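Local structure of neural CELL adhesion molecule 1,140 KDA isoform (Homo sapiens, 2VKW) at residues K114-M119 with N129-D134; E179-A184 with A193-F198. The protein is a neural cell-surface receptor that mediates adhesion between cells, here represented by its two tandem fibronectin type III domains. All blocks are in the same frame, centred on the assembly; numbering follows the deposited sequence.

Interaction 1: K114-M119 with N129-D134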
ATOM      1  N   LYS A 114       4.338   2.396   8.847  1.00 18.82           N
ATOM      2  CA  LYS A 114       4.416   3.307   7.719  1.00 21.87           C
ATOM      3  C   LYS A 114       5.904   3.513   7.461  1.00 20.45           C
ATOM      4  O   LYS A 114       6.669   3.782   8.391  1.00 18.76           O
ATOM      5  CB  LYS A 114       3.729   4.627   8.085  1.00 26.04           C
ATOM      6  CG  LYS A 114       3.292   5.469   6.902  1.00 31.46           C
ATOM      7  CD  LYS A 114       2.228   6.481   7.327  1.00 34.88           C
ATOM      8  CE  LYS A 114       1.685   7.259   6.127  1.00 39.28           C
ATOM      9  NZ  LYS A 114       0.477   8.071   6.475  1.00 40.42           N
ATOM     10  N   LEU A 115       6.313   3.389   6.202  1.00 18.91           N
ATOM     11  CA  LEU A 115       7.722   3.526   5.856  1.00 18.70           C
ATOM     12  C   LEU A 115       8.085   4.778   5.061  1.00 19.94           C
ATOM     13  O   LEU A 115       7.504   5.063   4.013  1.00 19.47           O
ATOM     14  CB  LEU A 115       8.169   2.279   5.096  1.00 18.20           C
ATOM     15  CG  LEU A 115       7.933   0.990   5.883  1.00 18.41           C
ATOM     16  CD1 LEU A 115       8.235  -0.207   5.008  1.00 16.68           C
ATOM     17  CD2 LEU A 115       8.811   0.992   7.137  1.00 18.65           C
ATOM     18  N   GLU A 116       9.069   5.514   5.565  1.00 19.23           N
ATOM     19  CA  GLU A 116       9.516   6.734   4.917  1.00 20.78           C
ATOM     20  C   GLU A 116      11.017   6.673   4.669  1.00 20.16           C
ATOM     21  O   GLU A 116      11.808   6.899   5.579  1.00 21.47           O
ATOM     22  CB  GLU A 116       9.190   7.938   5.798  1.00 20.03           C
ATOM     23  CG  GLU A 116       9.423   9.270   5.120  1.00 21.38           C
ATOM     24  CD  GLU A 116       9.240  10.431   6.071  1.00 22.26           C
ATOM     25  OE1 GLU A 116      10.258  10.967   6.551  1.00 22.18           O
ATOM     26  OE2 GLU A 116       8.075  10.795   6.349  1.00 23.39           O
ATOM     27  N   GLY A 117      11.402   6.373   3.435  1.00 19.86           N
ATOM     28  CA  GLY A 117      12.811   6.280   3.112  1.00 19.87           C
ATOM     29  C   GLY A 117      13.452   7.602   2.723  1.00 20.67           C
ATOM     30  O   GLY A 117      12.822   8.467   2.114  1.00 20.62           O
ATOM     31  N   GLN A 118      14.712   7.760   3.100  1.00 19.81           N
ATOM     32  CA  GLN A 118      15.472   8.956   2.778  1.00 22.17           C
ATOM     33  C   GLN A 118      16.656   8.438   1.966  1.00 22.65           C
ATOM     34  O   GLN A 118      17.558   7.802   2.511  1.00 18.61           O
ATOM     35  CB  GLN A 118      15.935   9.649   4.067  1.00 22.20           C
ATOM     36  CG  GLN A 118      16.783  10.892   3.851  1.00 24.74           C
ATOM     37  CD  GLN A 118      16.941  11.738   5.116  1.00 26.41           C
ATOM     38  OE1 GLN A 118      17.030  11.212   6.224  1.00 25.90           O
ATOM     39  NE2 GLN A 118      16.989  13.059   4.944  1.00 27.37           N
ATOM     40  N   MET A 119      16.629   8.682   0.658  1.00 25.94           N
ATOM     41  CA  MET A 119      17.693   8.199  -0.221  1.00 29.56           C
ATOM     42  C   MET A 119      19.045   8.726   0.205  1.00 29.35           C
ATOM     43  O   MET A 119      19.179   9.887   0.578  1.00 28.84           O
ATOM     44  CB  MET A 119      17.430   8.595  -1.682  1.00 32.32           C
ATOM     45  CG  MET A 119      16.121   8.070  -2.272  1.00 36.19           C
ATOM     46  SD  MET A 119      15.887   6.281  -2.094  1.00 40.09           S
ATOM     47  CE  MET A 119      14.976   6.259  -0.554  1.00 39.85           C
ATOM     48  N   ASN A 129      12.782   5.559   7.754  1.00 20.79           N
ATOM     49  CA  ASN A 129      12.185   6.053   8.993  1.00 21.01           C
ATOM     50  C   ASN A 129      10.865   5.327   9.216  1.00 21.62           C
ATOM     51  O   ASN A 129      10.047   5.216   8.307  1.00 22.23           O
ATOM     52  CB  ASN A 129      11.927   7.568   8.923  1.00 20.44           C
ATOM     53  CG  ASN A 129      13.206   8.386   8.830  1.00 21.37           C
ATOM     54  OD1 ASN A 129      13.460   9.041   7.816  1.00 23.78           O
ATOM     55  ND2 ASN A 129      14.016   8.355   9.887  1.00 19.90           N
ATOM     56  N   LEU A 130      10.657   4.833  10.426  1.00 23.12           N
ATOM     57  CA  LEU A 130       9.429   4.119  10.748  1.00 24.82           C
ATOM     58  C   LEU A 130       8.393   5.079  11.331  1.00 26.73           C
ATOM     59  O   LEU A 130       8.422   5.389  12.523  1.00 27.50           O
ATOM     60  CB  LEU A 130       9.736   2.995  11.735  1.00 22.58           C
ATOM     61  CG  LEU A 130      10.901   2.118  11.259  1.00 23.37           C
ATOM     62  CD1 LEU A 130      11.318   1.155  12.353  1.00 22.84           C
ATOM     63  CD2 LEU A 130      10.496   1.371  10.004  1.00 22.60           C
ATOM     64  N   ILE A 131       7.494   5.556  10.470  1.00 28.43           N
ATOM     65  CA  ILE A 131       6.435   6.480  10.867  1.00 30.52           C
ATOM     66  C   ILE A 131       5.404   5.769  11.741  1.00 31.95           C
ATOM     67  O   ILE A 131       4.949   4.663  11.426  1.00 31.86           O
ATOM     68  CB  ILE A 131       5.727   7.069   9.637  1.00 32.16           C
ATOM     69  CG1 ILE A 131       6.741   7.793   8.755  1.00 31.68           C
ATOM     70  CG2 ILE A 131       4.625   8.021  10.072  1.00 31.36           C
ATOM     71  CD1 ILE A 131       6.156   8.316   7.466  1.00 35.53           C
ATOM     72  N   LYS A 132       5.028   6.423  12.832  1.00 33.15           N
ATOM     73  CA  LYS A 132       4.087   5.859  13.792  1.00 34.61           C
ATOM     74  C   LYS A 132       2.711   5.498  13.234  1.00 32.75           C
ATOM     75  O   LYS A 132       2.006   6.349  12.701  1.00 33.82           O
ATOM     76  CB  LYS A 132       3.918   6.828  14.971  1.00 37.21           C
ATOM     77  CG  LYS A 132       3.743   6.145  16.323  1.00 41.49           C
ATOM     78  CD  LYS A 132       4.964   5.287  16.661  1.00 43.84           C
ATOM     79  CE  LYS A 132       4.821   4.584  18.008  1.00 44.19           C
ATOM     80  NZ  LYS A 132       5.991   3.700  18.298  1.00 43.42           N
ATOM     81  N   GLN A 133       2.344   4.226  13.351  1.00 30.60           N
ATOM     82  CA  GLN A 133       1.033   3.755  12.911  1.00 29.59           C
ATOM     83  C   GLN A 133       0.354   3.200  14.159  1.00 28.84           C
ATOM     84  O   GLN A 133       0.898   3.332  15.262  1.00 29.78           O
ATOM     85  CB  GLN A 133       1.163   2.656  11.847  1.00 29.79           C
ATOM     86  CG  GLN A 133       1.610   3.147  10.460  1.00 31.95           C
ATOM     87  CD  GLN A 133       0.663   4.185   9.851  1.00 32.89           C
ATOM     88  OE1 GLN A 133       0.560   5.318  10.333  1.00 32.00           O
ATOM     89  NE2 GLN A 133      -0.037   3.795   8.790  1.00 32.91           N
ATOM     90  N   ASP A 134      -0.819   2.588  14.003  1.00 24.95           N
ATOM     91  CA  ASP A 134      -1.523   2.021  15.149  1.00 21.24           C
ATOM     92  C   ASP A 134      -0.681   0.901  15.756  1.00 19.66           C
ATOM     93  O   ASP A 134      -0.249  -0.014  15.051  1.00 20.45           O
ATOM     94  CB  ASP A 134      -2.883   1.458  14.728  1.00 21.13           C
ATOM     95  CG  ASP A 134      -3.857   1.352  15.892  1.00 21.63           C
ATOM     96  OD1 ASP A 134      -3.423   0.994  17.005  1.00 20.78           O
ATOM     97  OD2 ASP A 134      -5.060   1.619  15.695  1.00 24.06           O
TER

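Interaction 2: E179-A184 with A193-F198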
ATOM      1  N   GLU A 179      13.930  -4.679  -2.192  1.00 15.80           N
ATOM      2  CA  GLU A 179      12.614  -4.707  -1.571  1.00 17.60           C
ATOM      3  C   GLU A 179      12.851  -4.821  -0.068  1.00 16.30           C
ATOM      4  O   GLU A 179      13.752  -5.530   0.382  1.00 14.57           O
ATOM      5  CB  GLU A 179      11.722  -5.849  -2.101  1.00 17.77           C
ATOM      6  CG  GLU A 179      12.267  -7.258  -2.023  1.00 18.87           C
ATOM      7  CD  GLU A 179      11.220  -8.301  -2.432  1.00 19.94           C
ATOM      8  OE1 GLU A 179      11.576  -9.489  -2.591  1.00 21.35           O
ATOM      9  OE2 GLU A 179      10.036  -7.933  -2.587  1.00 19.97           O
ATOM     10  N   VAL A 180      12.067  -4.078   0.701  1.00 16.58           N
ATOM     11  CA  VAL A 180      12.205  -4.070   2.151  1.00 15.75           C
ATOM     12  C   VAL A 180      10.868  -4.358   2.821  1.00 17.63           C
ATOM     13  O   VAL A 180       9.854  -3.743   2.480  1.00 18.27           O
ATOM     14  CB  VAL A 180      12.711  -2.687   2.647  1.00 16.23           C
ATOM     15  CG1 VAL A 180      12.840  -2.685   4.165  1.00 15.99           C
ATOM     16  CG2 VAL A 180      14.044  -2.351   2.002  1.00 13.48           C
ATOM     17  N   TYR A 181      10.873  -5.295   3.771  1.00 17.16           N
ATOM     18  CA  TYR A 181       9.672  -5.653   4.527  1.00 15.56           C
ATOM     19  C   TYR A 181       9.885  -5.374   6.015  1.00 16.09           C
ATOM     20  O   TYR A 181      10.856  -5.830   6.625  1.00 14.50           O
ATOM     21  CB  TYR A 181       9.309  -7.131   4.325  1.00 15.39           C
ATOM     22  CG  TYR A 181       8.799  -7.436   2.936  1.00 18.73           C
ATOM     23  CD1 TYR A 181       9.661  -7.424   1.842  1.00 18.55           C
ATOM     24  CD2 TYR A 181       7.441  -7.678   2.704  1.00 18.78           C
ATOM     25  CE1 TYR A 181       9.193  -7.643   0.550  1.00 20.48           C
ATOM     26  CE2 TYR A 181       6.959  -7.896   1.404  1.00 20.94           C
ATOM     27  CZ  TYR A 181       7.850  -7.875   0.335  1.00 21.04           C
ATOM     28  OH  TYR A 181       7.413  -8.091  -0.952  1.00 25.15           O
ATOM     29  N   VAL A 182       8.974  -4.613   6.604  1.00 16.08           N
ATOM     30  CA  VAL A 182       9.103  -4.291   8.010  1.00 16.57           C
ATOM     31  C   VAL A 182       7.891  -4.747   8.796  1.00 15.85           C
ATOM     32  O   VAL A 182       6.749  -4.461   8.433  1.00 17.19           O
ATOM     33  CB  VAL A 182       9.305  -2.779   8.216  1.00 17.81           C
ATOM     34  CG1 VAL A 182       9.440  -2.475   9.708  1.00 18.71           C
ATOM     35  CG2 VAL A 182      10.548  -2.310   7.451  1.00 13.05           C
ATOM     36  N   VAL A 183       8.152  -5.480   9.869  1.00 15.92           N
ATOM     37  CA  VAL A 183       7.100  -5.977  10.734  1.00 15.06           C
ATOM     38  C   VAL A 183       7.182  -5.322  12.100  1.00 16.54           C
ATOM     39  O   VAL A 183       8.268  -5.177  12.672  1.00 16.48           O
ATOM     40  CB  VAL A 183       7.203  -7.504  10.934  1.00 16.54           C
ATOM     41  CG1 VAL A 183       6.255  -7.965  12.063  1.00 11.62           C
ATOM     42  CG2 VAL A 183       6.854  -8.212   9.634  1.00 15.29           C
ATOM     43  N   ALA A 184       6.022  -4.921  12.606  1.00 17.00           N
ATOM     44  CA  ALA A 184       5.901  -4.319  13.925  1.00 16.50           C
ATOM     45  C   ALA A 184       5.436  -5.451  14.840  1.00 17.26           C
ATOM     46  O   ALA A 184       4.494  -6.173  14.510  1.00 15.54           O
ATOM     47  CB  ALA A 184       4.869  -3.214  13.903  1.00 14.79           C
ATOM     48  N   ALA A 193       3.345  -7.502   7.289  1.00 17.49           N
ATOM     49  CA  ALA A 193       4.497  -6.730   6.828  1.00 17.73           C
ATOM     50  C   ALA A 193       4.221  -5.525   5.934  1.00 17.79           C
ATOM     51  O   ALA A 193       3.414  -5.582   5.014  1.00 20.30           O
ATOM     52  CB  ALA A 193       5.494  -7.660   6.137  1.00 12.63           C
ATOM     53  N   ALA A 194       4.896  -4.425   6.237  1.00 18.38           N
ATOM     54  CA  ALA A 194       4.799  -3.210   5.444  1.00 19.80           C
ATOM     55  C   ALA A 194       5.989  -3.351   4.510  1.00 21.70           C
ATOM     56  O   ALA A 194       6.970  -4.013   4.854  1.00 21.73           O
ATOM     57  CB  ALA A 194       4.970  -1.984   6.317  1.00 19.83           C
ATOM     58  N   HIS A 195       5.930  -2.744   3.335  1.00 22.30           N
ATOM     59  CA  HIS A 195       7.054  -2.893   2.430  1.00 24.46           C
ATOM     60  C   HIS A 195       7.095  -1.851   1.348  1.00 22.58           C
ATOM     61  O   HIS A 195       6.155  -1.087   1.176  1.00 24.25           O
ATOM     62  CB  HIS A 195       7.020  -4.286   1.801  1.00 26.03           C
ATOM     63  CG  HIS A 195       5.789  -4.552   0.994  1.00 30.67           C
ATOM     64  ND1 HIS A 195       5.618  -4.067  -0.285  1.00 33.61           N
ATOM     65  CD2 HIS A 195       4.662  -5.244   1.287  1.00 33.56           C
ATOM     66  CE1 HIS A 195       4.441  -4.449  -0.745  1.00 34.85           C
ATOM     67  NE2 HIS A 195       3.840  -5.164   0.188  1.00 35.34           N
ATOM     68  N   PHE A 196       8.208  -1.818   0.630  1.00 22.05           N
ATOM     69  CA  PHE A 196       8.383  -0.887  -0.470  1.00 22.45           C
ATOM     70  C   PHE A 196       9.668  -1.250  -1.201  1.00 22.50           C
ATOM     71  O   PHE A 196      10.527  -1.940  -0.655  1.00 22.76           O
ATOM     72  CB  PHE A 196       8.430   0.563   0.040  1.00 22.90           C
ATOM     73  CG  PHE A 196       9.722   0.943   0.710  1.00 24.47           C
ATOM     74  CD1 PHE A 196      10.729   1.582  -0.007  1.00 25.53           C
ATOM     75  CD2 PHE A 196       9.932   0.667   2.059  1.00 23.68           C
ATOM     76  CE1 PHE A 196      11.929   1.943   0.608  1.00 26.37           C
ATOM     77  CE2 PHE A 196      11.130   1.022   2.686  1.00 24.88           C
ATOM     78  CZ  PHE A 196      12.131   1.662   1.959  1.00 25.16           C
ATOM     79  N   VAL A 197       9.772  -0.808  -2.449  1.00 21.81           N
ATOM     80  CA  VAL A 197      10.944  -1.068  -3.266  1.00 20.63           C
ATOM     81  C   VAL A 197      11.650   0.244  -3.583  1.00 20.45           C
ATOM     82  O   VAL A 197      11.006   1.294  -3.677  1.00 20.56           O
ATOM     83  CB  VAL A 197      10.550  -1.752  -4.588  1.00 23.03           C
ATOM     84  CG1 VAL A 197      10.059  -3.168  -4.315  1.00 24.47           C
ATOM     85  CG2 VAL A 197       9.454  -0.947  -5.277  1.00 24.10           C
ATOM     86  N   PHE A 198      12.969   0.186  -3.741  1.00 18.74           N
ATOM     87  CA  PHE A 198      13.761   1.370  -4.067  1.00 18.73           C
ATOM     88  C   PHE A 198      14.936   0.929  -4.932  1.00 19.61           C
ATOM     89  O   PHE A 198      15.244  -0.260  -4.996  1.00 20.10           O
ATOM     90  CB  PHE A 198      14.243   2.070  -2.782  1.00 17.82           C
ATOM     91  CG  PHE A 198      15.357   1.352  -2.066  1.00 16.41           C
ATOM     92  CD1 PHE A 198      16.685   1.637  -2.359  1.00 15.21           C
ATOM     93  CD2 PHE A 198      15.076   0.398  -1.094  1.00 15.10           C
ATOM     94  CE1 PHE A 198      17.719   0.980  -1.692  1.00 16.81           C
ATOM     95  CE2 PHE A 198      16.097  -0.266  -0.421  1.00 16.23           C
ATOM     96  CZ  PHE A 198      17.424   0.026  -0.721  1.00 16.54           C
TER

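Interaction 1: K114-M119 with N129-D134
Ile131 lies between Lys114 and Glu116, and its two branches divide the work. Its ethyl branch reaches along the sheet to Glu116, where CD1 sits 3.5 Å from Glu116 CB and also borders the carboxylate. This follows from a chi1 of -58°, which sets CG1 beside the backbone N of Ile131. CG2 instead borders the stem of Lys114, and the two CB atoms of Lys114 and Ile131 approach to 3.5 Å. The lysine chain runs out extended from there and carries its ammonium group clear of the neighbouring strand, while CG of Gln133 packs against Lys114 CB where strand 126-131 has given way to loop. Glu116 rises with its chain extended beside Asn129, the carboxylate and amide planes turned 79° to each other. Its OE1 makes a salt bridge with Arg199 of the second subunit.

Beneath these side chains runs the antiparallel hairpin of strands 114-119 and 126-131, which opens the second fibronectin type III domain and corresponds to strands A and B of that fold. Glu116 and Asn129 form a hydrogen-bonded pair: Glu116 N donates to Asn129 O over 2.9 Å, and Asn129 N returns a bond of 2.7 Å to Glu116 O. Toward Lys114 the ladder slackens. Ile131 N still reaches Lys114 O at 2.9 Å, but the bond from Lys114 N to Ile131 O is weak.

On the opposite face Leu115 and Leu130, a non-hydrogen-bonded pair, run next to each other into the domain interior. Their CD2 methyls are tightly packed.

Interaction 2: E179-A184 with A193-F198
Tyr181 and His195 form a non-hydrogen-bonded pair and project together from one face of the sheet. A CH-pi interaction joins them: His195 CB lies over one face of the tyrosine ring, 3.6 Å from the centroid of the Tyr181 ring. A chi1 of 61° holds the imidazole between the backbone N and carbonyl carbon of His195, with its CD2 3.5 Å from Tyr181 CE2. The ring planes meet obliquely, at 33°. Ala193 CB fills in at the edge of the same phenol ring, whose hydroxyl is hydrogen-bonded to Glu67 of the second subunit.

Backbone hydrogen bonds form two reciprocal pairs. Val180 N donates to Phe196 O at 3.0 Å, and Phe196 N answers to Val180 O. Val182 and Ala194 repeat the pattern, the bond from Val182 N to Ala194 O being 2.7 Å long. Carbonyl oxygens also receive CA-H...O contacts, including one from Tyr181 CA to Ala194 O. This ladder belongs to the hairpin of strands 177-186 and 189-199, the F and G strands of the fibronectin type III sandwich. Val197 and Phe198 pair in parallel with a strand of the second subunit, extending the sheet across the interface.

Apolar contacts occupy both faces. On the face with Val182 and Ala194, Val180 CB meets Phe196 CE2 at 4.0 Å, and Val180 CG2 comes to the edge of the Phe198 ring, 3.8 Å from its CE2. Val180 and Val182 also touch the neighbouring strand 142-149, and across the sandwich Phe196 and Phe198 pack on strand 126-131. On the Tyr181 face, Val197 CG1 packs 3.9 Å from Glu179 CB, and beyond that stem the carboxylate of Glu179 forms a salt bridge with Arg148.

Interactions 1 and 2 follow one another along the chain and belong to the two opposed sheets of the second fibronectin type III domain: 114-119 and 129-131 to the three-stranded sheet, 179-184 and 193-198 to the four-stranded one. Their centres are about 10 Å apart. Leu115 bridges the gap, its CD1 lying 3.5 Å from Phe196 CD2 and its CD2 3.7 Å from Val182 CG2, so the first and last hairpins meet in the hydrophobic core between the sheets. Both contacts also touch the second subunit, with Val197 of one chain packing on Glu116 of the other, which places the edge strands 114-119 and 189-199 at the interface between chains.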